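Local structure of tRNA (uracil(54)-C(5))-methyltransferase (Pyrococcus abyssi, 2JJQ) at residues 100-103 with 104-108. The protein catalyses the S-adenosyl-L-methionine-dependent methylation of uridine 54 in tRNA, forming 5-methyluridine. Numbering follows the deposited sequence.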
loop_
_atom_site.group_PDB
_atom_site.type_symbol
_atom_site.label_atom_id
_atom_site.label_comp_id
_atom_site.label_asym_id
_atom_site.label_seq_id
_atom_site.Cartn_x
_atom_site.Cartn_y
_atom_site.Cartn_z
ATOM N N GLN A 100 17.633 5.843 1.761
ATOM C CA GLN A 100 16.294 5.768 1.124
ATOM C C GLN A 100 15.590 7.114 1.291
ATOM O O GLN A 100 14.970 7.579 0.353
ATOM C CB GLN A 100 15.460 4.653 1.777
ATOM C CG GLN A 100 15.990 3.265 1.425
ATOM C CD GLN A 100 15.103 2.199 2.012
ATOM O OE1 GLN A 100 13.889 2.394 2.106
ATOM N NE2 GLN A 100 15.698 1.105 2.474
ATOM N N LEU A 101 15.616 7.709 2.488
ATOM C CA LEU A 101 14.883 8.961 2.701
ATOM C C LEU A 101 15.489 10.126 1.906
ATOM O O LEU A 101 14.781 10.989 1.400
ATOM C CB LEU A 101 14.871 9.315 4.208
ATOM C CG LEU A 101 14.150 8.299 5.067
ATOM C CD1 LEU A 101 14.371 8.753 6.612
ATOM C CD2 LEU A 101 12.682 8.190 4.699
ATOM N N GLU A 102 16.816 10.126 1.774
ATOM C CA GLU A 102 17.505 11.149 0.995
ATOM C C GLU A 102 17.095 11.027 -0.489
ATOM O O GLU A 102 16.831 12.027 -1.144
ATOM C CB GLU A 102 19.024 10.969 1.167
ATOM C CG GLU A 102 19.836 11.916 0.314
ATOM C CD GLU A 102 21.350 11.732 0.488
ATOM O OE1 GLU A 102 21.826 11.568 1.637
ATOM O OE2 GLU A 102 22.073 11.786 -0.533
ATOM N N PHE A 103 17.025 9.802 -1.000
ATOM C CA PHE A 103 16.600 9.563 -2.367
ATOM C C PHE A 103 15.180 10.119 -2.579
ATOM O O PHE A 103 14.890 10.731 -3.619
ATOM C CB PHE A 103 16.623 8.046 -2.656
ATOM C CG PHE A 103 15.767 7.634 -3.853
ATOM C CD1 PHE A 103 16.265 7.762 -5.124
ATOM C CD2 PHE A 103 14.474 7.119 -3.686
ATOM C CE1 PHE A 103 15.517 7.374 -6.226
ATOM C CE2 PHE A 103 13.699 6.738 -4.761
ATOM C CZ PHE A 103 14.211 6.908 -6.077
ATOM N N LYS A 104 14.299 9.907 -1.608
ATOM C CA LYS A 104 12.909 10.358 -1.705
ATOM C C LYS A 104 12.827 11.880 -1.644
ATOM O O LYS A 104 12.063 12.476 -2.390
ATOM C CB LYS A 104 12.035 9.685 -0.625
ATOM C CG LYS A 104 11.782 8.239 -1.073
ATOM C CD LYS A 104 11.156 7.363 -0.016
ATOM C CE LYS A 104 10.827 5.995 -0.637
ATOM N NZ LYS A 104 10.116 4.999 0.276
ATOM N N ARG A 105 13.629 12.504 -0.785
ATOM C CA ARG A 105 13.688 13.978 -0.752
ATOM C C ARG A 105 14.090 14.549 -2.093
ATOM O O ARG A 105 13.448 15.452 -2.613
ATOM C CB ARG A 105 14.608 14.479 0.355
ATOM C CG ARG A 105 13.978 14.233 1.681
ATOM C CD ARG A 105 14.695 15.052 2.706
ATOM N NE ARG A 105 16.058 14.582 2.816
ATOM C CZ ARG A 105 16.460 13.717 3.742
ATOM N NH1 ARG A 105 15.586 13.242 4.626
ATOM N NH2 ARG A 105 17.729 13.336 3.781
ATOM N N LYS A 106 15.142 13.999 -2.656
ATOM C CA LYS A 106 15.665 14.478 -3.932
ATOM C C LYS A 106 14.653 14.278 -5.075
ATOM O O LYS A 106 14.405 15.186 -5.892
ATOM C CB LYS A 106 16.971 13.749 -4.230
ATOM C CG LYS A 106 18.166 14.266 -3.395
ATOM C CD LYS A 106 19.393 13.380 -3.691
ATOM C CE LYS A 106 20.653 13.712 -2.843
ATOM N NZ LYS A 106 20.934 15.195 -2.696
ATOM N N LYS A 107 14.053 13.086 -5.124
ATOM C CA LYS A 107 13.002 12.792 -6.106
ATOM C C LYS A 107 11.825 13.756 -6.061
ATOM O O LYS A 107 11.396 14.286 -7.104
ATOM C CB LYS A 107 12.523 11.355 -5.907
ATOM C CG LYS A 107 11.431 10.969 -6.886
ATOM C CD LYS A 107 11.118 9.492 -6.625
ATOM C CE LYS A 107 9.845 9.066 -7.274
ATOM N NZ LYS A 107 9.567 7.590 -6.976
ATOM N N LEU A 108 11.318 14.038 -4.845
ATOM C CA LEU A 108 10.192 14.972 -4.684
ATOM C C LEU A 108 10.579 16.379 -5.109
ATOM O O LEU A 108 9.773 17.082 -5.744
ATOM C CB LEU A 108 9.682 15.017 -3.219
ATOM C CG LEU A 108 8.930 13.712 -2.857
ATOM C CD1 LEU A 108 8.669 13.692 -1.349
ATOM C CD2 LEU A 108 7.624 13.605 -3.692
HETATM O O HOH W 1 12.066 4.441 2.173
#
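Lys104 N donates a hydrogen bond to Gln100 O (3.1 Å), and its extended side chain lays CG and CD against that oxygen. A water links the two polar ends, giving a hydrogen to Gln100 OE1, its oxygen 2.8 Å from Lys104 NZ, from which it accepts. Beyond the helix, Lys104 NZ forms a salt bridge with Asp410 and Gln100 OE1 accepts a hydrogen bond from His414 N, so the pair ties the helix to the loop between strands 403-409 and 419-424. Arg105 N hydrogen-bonds Leu101 O (2.9 Å); the bend at chi3 (-65°) folds its guanidinium back along the helix, one face over that carbonyl and NH2 3.5 Å from Glu102 CA. Lys106 N bonds Glu102 O, and the side chains run side by side, Lys106 CE 3.3 Å from Glu102 OE2; NZ stays 4.2 Å from OE2, so any attraction is probably modest. Lys107 N bonds Phe103 O; its side chain, CG anti to the backbone N (chi1 180°), slants past the Phe103 ring, and NZ donates hydrogen bonds to Asp30 O and Pro416 O. These i to i+4 bonds mark a regular alpha-helix, 97-112, where Lys107 bridges the TRAM-like and catalytic domains.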